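Local coordinates for putative uncharacterized protein (Archaeoglobus fulgidus, PDB 3VU0) that is the C-terminal globular domain of an archaeal protein of the AglB (oligosaccharyltransferase) family, a compact alpha/beta module built round a mixed four-stranded sheet, at residues L11-M14 against K15-E19; E73-A76 against M77-V80; T90-E93 against L94-K97; Y118-N121 against K122-I125. All coordinates share one frame; numbering follows the deposited sequence.

Contact 1: L11-M14 against K15-E19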
ATOM      1  N   LEU A  11      -1.594   9.626  10.505  1.00 12.75           N
ATOM      2  CA  LEU A  11      -2.545  10.548   9.899  1.00 15.08           C
ATOM      3  C   LEU A  11      -2.281  11.999  10.295  1.00 14.95           C
ATOM      4  O   LEU A  11      -2.368  12.899   9.457  1.00 13.81           O
ATOM      5  CB  LEU A  11      -3.978  10.142  10.274  1.00 14.45           C
ATOM      6  CG  LEU A  11      -4.461   8.809   9.682  1.00 14.37           C
ATOM      7  CD1 LEU A  11      -5.783   8.402  10.323  1.00 14.40           C
ATOM      8  CD2 LEU A  11      -4.619   8.938   8.169  1.00 13.91           C
ATOM      9  N   ASN A  12      -1.956  12.227  11.564  1.00 16.55           N
ATOM     10  CA  ASN A  12      -1.672  13.582  12.032  1.00 18.03           C
ATOM     11  C   ASN A  12      -0.390  14.096  11.393  1.00 17.97           C
ATOM     12  O   ASN A  12      -0.283  15.278  11.052  1.00 15.75           O
ATOM     13  CB  ASN A  12      -1.522  13.625  13.557  1.00 22.34           C
ATOM     14  CG  ASN A  12      -2.831  13.375  14.279  1.00 25.71           C
ATOM     15  OD1 ASN A  12      -3.901  13.763  13.808  1.00 28.57           O
ATOM     16  ND2 ASN A  12      -2.748  12.739  15.442  1.00 28.77           N
ATOM     17  N   TRP A  13       0.583  13.203  11.236  1.00 16.96           N
ATOM     18  CA  TRP A  13       1.849  13.575  10.626  1.00 15.61           C
ATOM     19  C   TRP A  13       1.627  13.984   9.168  1.00 16.00           C
ATOM     20  O   TRP A  13       2.118  15.025   8.726  1.00 13.05           O
ATOM     21  CB  TRP A  13       2.840  12.404  10.684  1.00 16.23           C
ATOM     22  CG  TRP A  13       4.234  12.774  10.246  1.00 15.12           C
ATOM     23  CD1 TRP A  13       5.245  13.251  11.035  1.00 14.09           C
ATOM     24  CD2 TRP A  13       4.752  12.738   8.909  1.00 15.40           C
ATOM     25  NE1 TRP A  13       6.362  13.513  10.271  1.00 15.45           N
ATOM     26  CE2 TRP A  13       6.085  13.208   8.963  1.00 15.58           C
ATOM     27  CE3 TRP A  13       4.219  12.354   7.670  1.00 16.85           C
ATOM     28  CZ2 TRP A  13       6.893  13.308   7.822  1.00 14.88           C
ATOM     29  CZ3 TRP A  13       5.025  12.454   6.533  1.00 14.41           C
ATOM     30  CH2 TRP A  13       6.347  12.926   6.621  1.00 15.09           C
HETATM   31  N   MSE A  14       0.885  13.180   8.408  1.00 16.41           N
HETATM   32  CA  MSE A  14       0.680  13.545   7.013  1.00 18.87           C
HETATM   33  C   MSE A  14      -0.204  14.772   6.840  1.00 18.57           C
HETATM   34  O   MSE A  14      -0.069  15.504   5.856  1.00 14.10           O
HETATM   35  CB  MSE A  14       0.171  12.358   6.166  1.00 24.20           C
HETATM   36  CG  MSE A  14      -0.766  11.356   6.815  1.00 30.59           C
HETATM   37 SE   MSE A  14      -0.757   9.660   5.800  1.00 38.47          SE
HETATM   38  CE  MSE A  14      -1.416  10.311   4.115  1.00 33.98           C
ATOM     39  N   LYS A  15      -1.079  15.021   7.810  1.00 18.04           N
ATOM     40  CA  LYS A  15      -1.955  16.181   7.740  1.00 21.23           C
ATOM     41  C   LYS A  15      -1.149  17.475   7.764  1.00 22.54           C
ATOM     42  O   LYS A  15      -1.448  18.417   7.029  1.00 24.55           O
ATOM     43  CB  LYS A  15      -2.941  16.193   8.913  1.00 20.72           C
ATOM     44  CG  LYS A  15      -3.954  17.332   8.829  1.00 24.06           C
ATOM     45  CD  LYS A  15      -4.910  17.330  10.013  1.00 25.82           C
ATOM     46  CE  LYS A  15      -5.990  18.391   9.849  1.00 27.23           C
ATOM     47  NZ  LYS A  15      -6.954  18.371  10.984  1.00 29.71           N
ATOM     48  N   GLU A  16      -0.120  17.525   8.603  1.00 23.47           N
ATOM     49  CA  GLU A  16       0.677  18.741   8.699  1.00 25.47           C
ATOM     50  C   GLU A  16       1.998  18.747   7.943  1.00 23.47           C
ATOM     51  O   GLU A  16       2.656  19.784   7.869  1.00 25.00           O
ATOM     52  CB  GLU A  16       0.933  19.082  10.170  1.00 29.39           C
ATOM     53  CG  GLU A  16       1.678  18.025  10.952  1.00 35.06           C
ATOM     54  CD  GLU A  16       1.822  18.394  12.420  1.00 39.52           C
ATOM     55  OE1 GLU A  16       2.420  19.453  12.714  1.00 41.50           O
ATOM     56  OE2 GLU A  16       1.334  17.626  13.280  1.00 40.30           O
ATOM     57  N   ASN A  17       2.386  17.610   7.373  1.00 20.14           N
ATOM     58  CA  ASN A  17       3.648  17.539   6.643  1.00 17.65           C
ATOM     59  C   ASN A  17       3.538  17.402   5.126  1.00 17.92           C
ATOM     60  O   ASN A  17       4.380  17.925   4.401  1.00 18.95           O
ATOM     61  CB  ASN A  17       4.522  16.409   7.210  1.00 14.29           C
ATOM     62  CG  ASN A  17       5.167  16.786   8.530  1.00 16.71           C
ATOM     63  OD1 ASN A  17       6.094  17.602   8.569  1.00 16.60           O
ATOM     64  ND2 ASN A  17       4.674  16.207   9.623  1.00 12.77           N
ATOM     65  N   LEU A  18       2.523  16.702   4.631  1.00 19.65           N
ATOM     66  CA  LEU A  18       2.383  16.568   3.185  1.00 19.87           C
ATOM     67  C   LEU A  18       1.872  17.898   2.608  1.00 20.86           C
ATOM     68  O   LEU A  18       1.176  18.650   3.294  1.00 18.49           O
ATOM     69  CB  LEU A  18       1.423  15.422   2.835  1.00 19.69           C
ATOM     70  CG  LEU A  18       1.774  14.005   3.322  1.00 19.89           C
ATOM     71  CD1 LEU A  18       0.853  13.001   2.646  1.00 19.58           C
ATOM     72  CD2 LEU A  18       3.221  13.665   3.003  1.00 15.03           C
ATOM     73  N   GLU A  19       2.232  18.190   1.359  1.00 21.47           N
ATOM     74  CA  GLU A  19       1.817  19.436   0.713  1.00 23.75           C
ATOM     75  C   GLU A  19       0.305  19.642   0.786  1.00 24.29           C
ATOM     76  O   GLU A  19      -0.470  18.790   0.350  1.00 22.34           O
ATOM     77  CB  GLU A  19       2.274  19.464  -0.749  1.00 24.08           C
ATOM     78  CG  GLU A  19       3.795  19.482  -0.949  1.00 25.33           C
ATOM     79  CD  GLU A  19       4.451  18.141  -0.656  1.00 27.59           C
ATOM     80  OE1 GLU A  19       3.881  17.101  -1.049  1.00 25.54           O
ATOM     81  OE2 GLU A  19       5.542  18.125  -0.046  1.00 28.85           O
TER
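Asn-17 lies over one face of the Trp-13 indole, one helical turn further along, and this stack is the tight part of the C-terminal end of helix 5-17. With CG of Trp-13 anti to the backbone N (chi1 -172°), the ring is set beside the carbonyl carbon and toward the C-terminal end of the helix, where Asn-17 lies over it. CB of Asn-17 stands 3.8 Å from the centroid of the Trp-13 six-membered ring, only 3° off its normal, a CH-pi contact. The amide continues the stack over the pyrrole part, its plane 26° from that of the ring. Asn-17 ND2 approaches Trp-13 NE1 to 3.2 Å, but both are donors, so the two do not bond. ND2 instead bonds to Trp-13 O at 3.0 Å, with that oxygen lying near the amide plane, and the weak bond from the Asn-17 backbone N reaches the same acceptor. On the buried side Leu-18 lies alongside Met-14, a selenomethionine, with CD1 of Leu-18 3.6 Å from CB of Met-14. Its other branch, CD2, reaches Trp-13 CZ3 at 4.1 Å, and Leu-18 N bonds to Met-14 O at 3.1 Å.

The solvent side is looser. Lys-15 extends fully away from the helix. Glu-16 CG rests 3.4 Å from Asn-12 O, and the backbone bonds of Glu-16 here are weak.

Beyond the segments, Phe-153 meets Trp-13 edge-to-face. Since Leu-18 is the first residue to leave helical geometry, the chemistry implies that the side-chain amide of Asn-17 supplements the last backbone bonds of the helix, its rotation fixed by Trp-13 O.

Contact 2: E73-A76 against M77-V80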
ATOM      1  N   GLU A  73       9.271  -2.347 -10.598  1.00 25.04           N
ATOM      2  CA  GLU A  73       8.976  -0.935 -10.385  1.00 24.88           C
ATOM      3  C   GLU A  73       8.420  -0.323 -11.660  1.00 24.18           C
ATOM      4  O   GLU A  73       7.580   0.574 -11.623  1.00 22.20           O
ATOM      5  CB  GLU A  73      10.238  -0.169  -9.987  1.00 25.13           C
ATOM      6  CG  GLU A  73      10.586  -0.236  -8.515  1.00 27.00           C
ATOM      7  CD  GLU A  73      11.712   0.712  -8.155  1.00 26.91           C
ATOM      8  OE1 GLU A  73      12.888   0.362  -8.390  1.00 28.26           O
ATOM      9  OE2 GLU A  73      11.416   1.816  -7.653  1.00 26.22           O
ATOM     10  N   GLU A  74       8.904  -0.820 -12.792  1.00 24.65           N
ATOM     11  CA  GLU A  74       8.478  -0.324 -14.087  1.00 26.05           C
ATOM     12  C   GLU A  74       6.967  -0.446 -14.239  1.00 26.30           C
ATOM     13  O   GLU A  74       6.296   0.514 -14.617  1.00 25.57           O
ATOM     14  CB  GLU A  74       9.191  -1.104 -15.187  1.00 27.96           C
ATOM     15  CG  GLU A  74       9.585  -0.264 -16.372  1.00 29.20           C
ATOM     16  CD  GLU A  74      10.637  -0.942 -17.218  1.00 29.95           C
ATOM     17  OE1 GLU A  74      10.328  -1.982 -17.834  1.00 31.07           O
ATOM     18  OE2 GLU A  74      11.777  -0.437 -17.254  1.00 30.18           O
ATOM     19  N   GLU A  75       6.434  -1.626 -13.942  1.00 26.85           N
ATOM     20  CA  GLU A  75       4.998  -1.851 -14.036  1.00 26.97           C
ATOM     21  C   GLU A  75       4.257  -1.044 -12.978  1.00 25.00           C
ATOM     22  O   GLU A  75       3.155  -0.553 -13.217  1.00 25.72           O
ATOM     23  CB  GLU A  75       4.678  -3.336 -13.865  1.00 30.37           C
ATOM     24  CG  GLU A  75       4.887  -4.171 -15.116  1.00 33.94           C
ATOM     25  CD  GLU A  75       3.999  -3.726 -16.261  1.00 36.09           C
ATOM     26  OE1 GLU A  75       2.785  -3.543 -16.036  1.00 37.71           O
ATOM     27  OE2 GLU A  75       4.512  -3.568 -17.389  1.00 39.47           O
ATOM     28  N   ALA A  76       4.871  -0.903 -11.808  1.00 23.41           N
ATOM     29  CA  ALA A  76       4.265  -0.155 -10.713  1.00 21.40           C
ATOM     30  C   ALA A  76       4.175   1.338 -11.029  1.00 21.11           C
ATOM     31  O   ALA A  76       3.206   2.000 -10.662  1.00 19.41           O
ATOM     32  CB  ALA A  76       5.068  -0.367  -9.437  1.00 20.83           C
HETATM   33  N   MSE A  77       5.185   1.863 -11.716  1.00 21.53           N
HETATM   34  CA  MSE A  77       5.208   3.280 -12.060  1.00 22.21           C
HETATM   35  C   MSE A  77       4.121   3.671 -13.058  1.00 20.96           C
HETATM   36  O   MSE A  77       3.773   4.840 -13.169  1.00 20.09           O
HETATM   37  CB  MSE A  77       6.586   3.670 -12.597  1.00 25.67           C
HETATM   38  CG  MSE A  77       7.656   3.796 -11.516  1.00 29.17           C
HETATM   39 SE   MSE A  77       7.202   5.106 -10.145  1.00 42.00          SE
HETATM   40  CE  MSE A  77       7.566   6.733 -11.125  1.00 36.07           C
ATOM     41  N   LYS A  78       3.581   2.697 -13.781  1.00 21.09           N
ATOM     42  CA  LYS A  78       2.517   2.988 -14.737  1.00 21.56           C
ATOM     43  C   LYS A  78       1.288   3.452 -13.967  1.00 20.28           C
ATOM     44  O   LYS A  78       0.608   4.393 -14.370  1.00 20.29           O
ATOM     45  CB  LYS A  78       2.187   1.747 -15.562  1.00 23.47           C
ATOM     46  CG  LYS A  78       3.303   1.350 -16.507  1.00 26.39           C
ATOM     47  CD  LYS A  78       2.960   0.087 -17.267  1.00 29.47           C
ATOM     48  CE  LYS A  78       4.061  -0.263 -18.253  1.00 31.16           C
ATOM     49  NZ  LYS A  78       3.810  -1.581 -18.893  1.00 33.94           N
ATOM     50  N   ILE A  79       1.016   2.787 -12.849  1.00 18.19           N
ATOM     51  CA  ILE A  79      -0.117   3.136 -11.997  1.00 17.72           C
ATOM     52  C   ILE A  79       0.149   4.478 -11.311  1.00 18.28           C
ATOM     53  O   ILE A  79      -0.752   5.312 -11.171  1.00 19.80           O
ATOM     54  CB  ILE A  79      -0.341   2.048 -10.929  1.00 18.25           C
ATOM     55  CG1 ILE A  79      -0.733   0.738 -11.618  1.00 20.16           C
ATOM     56  CG2 ILE A  79      -1.418   2.485  -9.951  1.00 20.20           C
ATOM     57  CD1 ILE A  79      -0.263  -0.500 -10.893  1.00 21.05           C
ATOM     58  N   VAL A  80       1.390   4.681 -10.881  1.00 17.66           N
ATOM     59  CA  VAL A  80       1.773   5.926 -10.230  1.00 17.04           C
ATOM     60  C   VAL A  80       1.551   7.111 -11.167  1.00 18.99           C
ATOM     61  O   VAL A  80       1.005   8.139 -10.766  1.00 18.99           O
ATOM     62  CB  VAL A  80       3.251   5.898  -9.802  1.00 17.17           C
ATOM     63  CG1 VAL A  80       3.730   7.311  -9.480  1.00 15.86           C
ATOM     64  CG2 VAL A  80       3.416   4.992  -8.589  1.00 14.97           C
TER
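Glu-75 and Lys-78, three residues apart on helix 73-83, supply the salt bridge between 73-76 and 77-80. Glu-75 OE2 lies 2.6 Å from Lys-78 NZ, close enough for a charged hydrogen bond. The ammonium comes to the syn side of the carboxylate but 34° out of its plane, so the approach is not flat. Two chain shapes make the meeting possible: Glu-75 is bent at its second torsion (chi2 -61°), whereas Lys-78 is extended beyond CG and reaches back over the turn. The methylenes of the lysine follow the acid as well, with Lys-78 CD 3.8 Å from Glu-75 OE1. Both residues are exposed, and the pair is a surface bridge.

Backbone hydrogen bonds form a second class. Met-77 N meets Glu-73 O at 2.7 Å, and Val-80 N reaches Ala-76 O at 3.2 Å. A weak three-residue bond from Lys-78 N to Glu-75 O, 3.3 Å long, accompanies them.

Van der Waals contacts of side-chain carbons with carbonyl oxygens of the preceding turn are the third. CG of Met-77, a selenomethionine, rests 3.2 Å from Glu-73 O, and CG2 of Val-80 lies 3.6 Å from Ala-76 O.

The inner face of the helix is covered from several directions. Phe-67 of helix 61-69 meets Ala-76, Ile-79 and Val-80, while Phe-147 of strand 147-153 touches Met-77 and Val-80. Glu-73 turns its carboxylate to the backbone N of Thr-145 and of His-146, fastening the start of helix 73-83 to the chain just ahead of that edge strand.

Contact 3: T90-E93 against L94-K97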
ATOM      1  N   THR A  90       1.791   1.963   3.345  1.00 12.72           N
ATOM      2  CA  THR A  90       1.667   0.521   3.522  1.00 12.29           C
ATOM      3  C   THR A  90       1.364   0.239   4.986  1.00 12.22           C
ATOM      4  O   THR A  90       1.657   1.055   5.858  1.00 10.77           O
ATOM      5  CB  THR A  90       2.963  -0.233   3.120  1.00 11.44           C
ATOM      6  OG1 THR A  90       4.049   0.205   3.946  1.00 13.93           O
ATOM      7  CG2 THR A  90       3.301   0.030   1.659  1.00 13.48           C
ATOM      8  N   VAL A  91       0.781  -0.924   5.255  1.00 13.39           N
ATOM      9  CA  VAL A  91       0.424  -1.291   6.622  1.00 13.72           C
ATOM     10  C   VAL A  91       0.793  -2.750   6.848  1.00 13.11           C
ATOM     11  O   VAL A  91       0.621  -3.579   5.955  1.00 11.11           O
ATOM     12  CB  VAL A  91      -1.090  -1.093   6.853  1.00 14.44           C
ATOM     13  CG1 VAL A  91      -1.434  -1.306   8.319  1.00 16.00           C
ATOM     14  CG2 VAL A  91      -1.500   0.296   6.401  1.00 13.71           C
ATOM     15  N   GLU A  92       1.293  -3.069   8.038  1.00 14.55           N
ATOM     16  CA  GLU A  92       1.710  -4.436   8.331  1.00 14.97           C
ATOM     17  C   GLU A  92       0.649  -5.511   8.083  1.00 13.99           C
ATOM     18  O   GLU A  92       0.980  -6.591   7.599  1.00 12.40           O
ATOM     19  CB  GLU A  92       2.230  -4.556   9.772  1.00 19.24           C
ATOM     20  CG  GLU A  92       2.915  -5.900  10.047  1.00 25.55           C
ATOM     21  CD  GLU A  92       3.436  -6.035  11.470  1.00 32.12           C
ATOM     22  OE1 GLU A  92       4.016  -7.096  11.797  1.00 35.08           O
ATOM     23  OE2 GLU A  92       3.271  -5.085  12.262  1.00 35.52           O
ATOM     24  N   GLU A  93      -0.614  -5.228   8.397  1.00 13.11           N
ATOM     25  CA  GLU A  93      -1.671  -6.226   8.190  1.00 13.00           C
ATOM     26  C   GLU A  93      -1.864  -6.617   6.717  1.00 12.82           C
ATOM     27  O   GLU A  93      -2.565  -7.576   6.417  1.00 11.74           O
ATOM     28  CB  GLU A  93      -3.007  -5.743   8.781  1.00 13.38           C
ATOM     29  CG  GLU A  93      -3.607  -4.514   8.111  1.00 15.90           C
ATOM     30  CD  GLU A  93      -4.978  -4.128   8.675  1.00 20.12           C
ATOM     31  OE1 GLU A  93      -5.564  -3.140   8.191  1.00 19.42           O
ATOM     32  OE2 GLU A  93      -5.474  -4.807   9.597  1.00 22.82           O
ATOM     33  N   LEU A  94      -1.235  -5.882   5.805  1.00 13.22           N
ATOM     34  CA  LEU A  94      -1.333  -6.175   4.373  1.00 12.47           C
ATOM     35  C   LEU A  94      -0.298  -7.216   3.941  1.00 12.48           C
ATOM     36  O   LEU A  94      -0.449  -7.866   2.908  1.00 14.03           O
ATOM     37  CB  LEU A  94      -1.090  -4.910   3.545  1.00 11.23           C
ATOM     38  CG  LEU A  94      -1.995  -3.692   3.734  1.00 10.38           C
ATOM     39  CD1 LEU A  94      -1.583  -2.597   2.749  1.00  9.67           C
ATOM     40  CD2 LEU A  94      -3.434  -4.092   3.516  1.00  9.25           C
ATOM     41  N   THR A  95       0.754  -7.361   4.734  1.00 12.13           N
ATOM     42  CA  THR A  95       1.829  -8.285   4.410  1.00 12.97           C
ATOM     43  C   THR A  95       1.580  -9.713   4.870  1.00 13.77           C
ATOM     44  O   THR A  95       0.742  -9.971   5.732  1.00 11.78           O
ATOM     45  CB  THR A  95       3.158  -7.815   5.026  1.00 15.03           C
ATOM     46  OG1 THR A  95       3.077  -7.914   6.452  1.00 15.32           O
ATOM     47  CG2 THR A  95       3.444  -6.363   4.645  1.00 15.38           C
ATOM     48  N   VAL A  96       2.319 -10.641   4.278  1.00 14.04           N
ATOM     49  CA  VAL A  96       2.206 -12.048   4.636  1.00 13.76           C
ATOM     50  C   VAL A  96       3.131 -12.270   5.824  1.00 13.40           C
ATOM     51  O   VAL A  96       4.287 -11.849   5.798  1.00 15.08           O
ATOM     52  CB  VAL A  96       2.636 -12.955   3.466  1.00 14.50           C
ATOM     53  CG1 VAL A  96       2.622 -14.420   3.896  1.00 13.92           C
ATOM     54  CG2 VAL A  96       1.692 -12.748   2.287  1.00 12.67           C
ATOM     55  N   LYS A  97       2.616 -12.910   6.867  1.00 13.08           N
ATOM     56  CA  LYS A  97       3.400 -13.187   8.071  1.00 14.66           C
ATOM     57  C   LYS A  97       3.715 -14.679   8.155  1.00 12.05           C
ATOM     58  O   LYS A  97       2.853 -15.515   7.899  1.00 12.99           O
ATOM     59  CB  LYS A  97       2.624 -12.740   9.316  1.00 15.98           C
TER
HETATM   60  O   HOH W   1      -0.047  -9.451   8.254  1.00 27.58           O
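Thr-95 turns its hydroxyl back on the backbone carbonyl of Glu-92, three residues earlier. OG1 of Thr-95 sits between its own N and carbonyl carbon (chi1 68°), which brings it to 2.7 Å from Glu-92 O, in the carbonyl plane and on a lone pair. Thr-95 N reaches Glu-92 O too, at 3.0 Å, but from 53° above that plane. The same oxygen thus accepts two bonds from one residue along different directions, and a water adds a third, bridging Glu-92 O to Thr-95 O. The side chains of Glu-92 and Thr-95 themselves cross obliquely, with CG of Glu-92 4.1 Å from Thr-95 OG1.

Leu-94 is folded back along the end of the strand. Its CG lies 4.2 Å from CB of Val-91, and CD1 passes 3.8 Å from Val-91 N, a buried amide without a polar partner in the model. Leu-94 N bonds to Val-91 O at 3.0 Å. Glu-93 faces elsewhere: its OE1 is held by Tyr-40 OH and by a salt bridge to Lys-104.

Beyond the turn, Thr-95 packs on His-137 and Phe-128, and Leu-94 on Leu-133. Two successive three-residue backbone bonds, Val-91 to Leu-94 and Glu-92 to Thr-95, are characteristic of a short 3-10 turn, here taking the chain out of strand 85-91, an inner strand of the mixed sheet.

Contact 4: Y118-N121 against K122-I125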
ATOM      1  N   TYR A 118      -6.041 -21.835  -5.336  1.00 18.00           N
ATOM      2  CA  TYR A 118      -5.490 -22.869  -6.206  1.00 18.10           C
ATOM      3  C   TYR A 118      -3.975 -22.942  -6.077  1.00 16.89           C
ATOM      4  O   TYR A 118      -3.338 -23.808  -6.672  1.00 16.44           O
ATOM      5  CB  TYR A 118      -5.857 -22.590  -7.666  1.00 17.89           C
ATOM      6  CG  TYR A 118      -7.300 -22.874  -8.001  1.00 21.52           C
ATOM      7  CD1 TYR A 118      -7.742 -24.180  -8.232  1.00 22.15           C
ATOM      8  CD2 TYR A 118      -8.229 -21.841  -8.077  1.00 21.02           C
ATOM      9  CE1 TYR A 118      -9.080 -24.444  -8.532  1.00 24.93           C
ATOM     10  CE2 TYR A 118      -9.564 -22.092  -8.374  1.00 23.43           C
ATOM     11  CZ  TYR A 118      -9.984 -23.389  -8.602  1.00 24.53           C
ATOM     12  OH  TYR A 118     -11.308 -23.621  -8.904  1.00 27.52           O
HETATM   13  N   MSE A 119      -3.400 -22.031  -5.300  1.00 16.54           N
HETATM   14  CA  MSE A 119      -1.950 -22.000  -5.112  1.00 17.98           C
HETATM   15  C   MSE A 119      -1.526 -22.634  -3.792  1.00 16.91           C
HETATM   16  O   MSE A 119      -2.261 -22.584  -2.815  1.00 15.17           O
HETATM   17  CB  MSE A 119      -1.448 -20.555  -5.148  1.00 18.14           C
HETATM   18  CG  MSE A 119      -1.700 -19.843  -6.460  1.00 20.24           C
HETATM   19 SE   MSE A 119      -1.499 -17.941  -6.264  1.00 35.90          SE
HETATM   20  CE  MSE A 119       0.429 -17.853  -6.073  1.00 24.79           C
ATOM     21  N   LYS A 120      -0.342 -23.238  -3.776  1.00 16.81           N
ATOM     22  CA  LYS A 120       0.184 -23.837  -2.553  1.00 15.44           C
ATOM     23  C   LYS A 120       0.549 -22.688  -1.624  1.00 13.79           C
ATOM     24  O   LYS A 120       0.853 -21.585  -2.083  1.00 12.25           O
ATOM     25  CB  LYS A 120       1.432 -24.669  -2.852  1.00 16.98           C
ATOM     26  CG  LYS A 120       1.153 -25.945  -3.633  1.00 20.76           C
ATOM     27  CD  LYS A 120       2.416 -26.782  -3.778  1.00 25.75           C
ATOM     28  CE  LYS A 120       2.113 -28.149  -4.376  1.00 27.96           C
ATOM     29  NZ  LYS A 120       1.495 -28.048  -5.728  1.00 30.40           N
ATOM     30  N   ASN A 121       0.536 -22.940  -0.321  1.00 14.33           N
ATOM     31  CA  ASN A 121       0.865 -21.887   0.627  1.00 13.32           C
ATOM     32  C   ASN A 121       2.209 -21.239   0.294  1.00 12.87           C
ATOM     33  O   ASN A 121       2.317 -20.019   0.284  1.00  9.65           O
ATOM     34  CB  ASN A 121       0.895 -22.437   2.053  1.00 14.43           C
ATOM     35  CG  ASN A 121       0.924 -21.337   3.101  1.00 13.99           C
ATOM     36  OD1 ASN A 121      -0.023 -20.554   3.227  1.00 16.43           O
ATOM     37  ND2 ASN A 121       2.014 -21.270   3.858  1.00 10.87           N
ATOM     38  N   LYS A 122       3.230 -22.046   0.010  1.00 13.58           N
ATOM     39  CA  LYS A 122       4.541 -21.485  -0.299  1.00 12.30           C
ATOM     40  C   LYS A 122       4.549 -20.701  -1.610  1.00 12.03           C
ATOM     41  O   LYS A 122       5.308 -19.745  -1.755  1.00 11.09           O
ATOM     42  CB  LYS A 122       5.616 -22.579  -0.331  1.00 13.96           C
ATOM     43  CG  LYS A 122       7.027 -22.028  -0.511  1.00 16.16           C
ATOM     44  CD  LYS A 122       8.084 -23.110  -0.328  1.00 15.72           C
ATOM     45  CE  LYS A 122       9.461 -22.591  -0.680  1.00 18.54           C
ATOM     46  NZ  LYS A 122       9.606 -22.331  -2.146  1.00 16.60           N
ATOM     47  N   GLU A 123       3.718 -21.097  -2.570  1.00 10.58           N
ATOM     48  CA  GLU A 123       3.658 -20.356  -3.827  1.00 10.92           C
ATOM     49  C   GLU A 123       3.134 -18.936  -3.557  1.00 10.54           C
ATOM     50  O   GLU A 123       3.539 -17.978  -4.217  1.00  9.82           O
ATOM     51  CB  GLU A 123       2.755 -21.068  -4.840  1.00 13.00           C
ATOM     52  CG  GLU A 123       3.272 -22.439  -5.259  1.00 17.43           C
ATOM     53  CD  GLU A 123       2.411 -23.105  -6.326  1.00 20.29           C
ATOM     54  OE1 GLU A 123       1.177 -23.131  -6.161  1.00 18.94           O
ATOM     55  OE2 GLU A 123       2.972 -23.613  -7.323  1.00 20.87           O
ATOM     56  N   ILE A 124       2.241 -18.804  -2.582  1.00  9.22           N
ATOM     57  CA  ILE A 124       1.685 -17.496  -2.231  1.00  9.71           C
ATOM     58  C   ILE A 124       2.764 -16.653  -1.561  1.00  9.40           C
ATOM     59  O   ILE A 124       2.915 -15.471  -1.865  1.00  9.83           O
ATOM     60  CB  ILE A 124       0.470 -17.641  -1.280  1.00 10.40           C
ATOM     61  CG1 ILE A 124      -0.682 -18.320  -2.022  1.00 12.15           C
ATOM     62  CG2 ILE A 124       0.041 -16.279  -0.735  1.00 10.90           C
ATOM     63  CD1 ILE A 124      -1.880 -18.613  -1.141  1.00 14.06           C
ATOM     64  N   ILE A 125       3.521 -17.271  -0.658  1.00  8.42           N
ATOM     65  CA  ILE A 125       4.605 -16.584   0.044  1.00 11.00           C
ATOM     66  C   ILE A 125       5.693 -16.169  -0.956  1.00 11.34           C
ATOM     67  O   ILE A 125       6.158 -15.026  -0.947  1.00 10.00           O
ATOM     68  CB  ILE A 125       5.222 -17.502   1.127  1.00 11.64           C
ATOM     69  CG1 ILE A 125       4.170 -17.823   2.198  1.00 11.76           C
ATOM     70  CG2 ILE A 125       6.436 -16.831   1.757  1.00 14.98           C
ATOM     71  CD1 ILE A 125       4.577 -18.938   3.155  1.00 11.99           C
TER
HETATM   72  O   HOH W   2       3.353 -26.825  -7.214  1.00 36.89           O
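Lys-120 and Glu-123 meet as the N-cap and N3 residues of helix 121-128, whose start also carries a hydrophobic staple. The N3 side chain accepts the backbone N-H of the N-cap residue: OE1 of Glu-123 lies 2.8 Å from Lys-120 N in a nearly straight bond (173° at the hydrogen). The donor comes to the anti side of the carboxylate, 24° out of its plane. CG of Glu-123 lies anti to its carbonyl carbon (chi1 -64°), and the extended chain beyond carries the acid back over the start of the helix.

Backbone bonds take over from there. Ile-124 N reaches Lys-120 O at 3.1 Å, and Ile-125 N reaches Asn-121 O at the same length, which sets the four-residue spacing of the helix from its first turn.

The apolar pair is the staple itself. Met-119, a selenomethionine just before the N-cap, and Ile-124, the fourth helical residue after it, touch through CB of Met-119 and CG1 of Ile-124 at 3.9 Å. Ile-124 also packs on Pro-116, so the staple continues into the preceding loop. The methyl CE of Met-119 lies against the backbone, 3.6 Å from Glu-123 O.

Charged groups are more loosely linked. Lys-122 turns instead to a salt bridge with Asp-126, one turn on. Lys-120 NZ is 4.9 Å from Glu-123 OE2, too far for direct contact, and a water spans the pair, accepting from Lys-120 NZ at 2.7 Å and donating to Glu-123 OE2 at 3.2 Å.

Overall arrangement
The four contacts follow one another along the chain and illustrate how local contacts are made at the ends and turns of separate elements of one fold. Contacts 3 and 4 are the pair that touch: CG1 of Val-96 packs on CG1 of Ile-125 at 4.1 Å, joining the exit of strand 85-91 to the first turns of helix 121-128. Contact 2, on the helix leading into that strand, has its centre about 20 Å from that of contact 3, across the chain's centre. Contacts 1 and 4 are the furthest apart, centres about 38 Å from each other. A bound MES molecule, probably from crystallisation, lies about 6 Å from the Trp-13 side chain in contact 1.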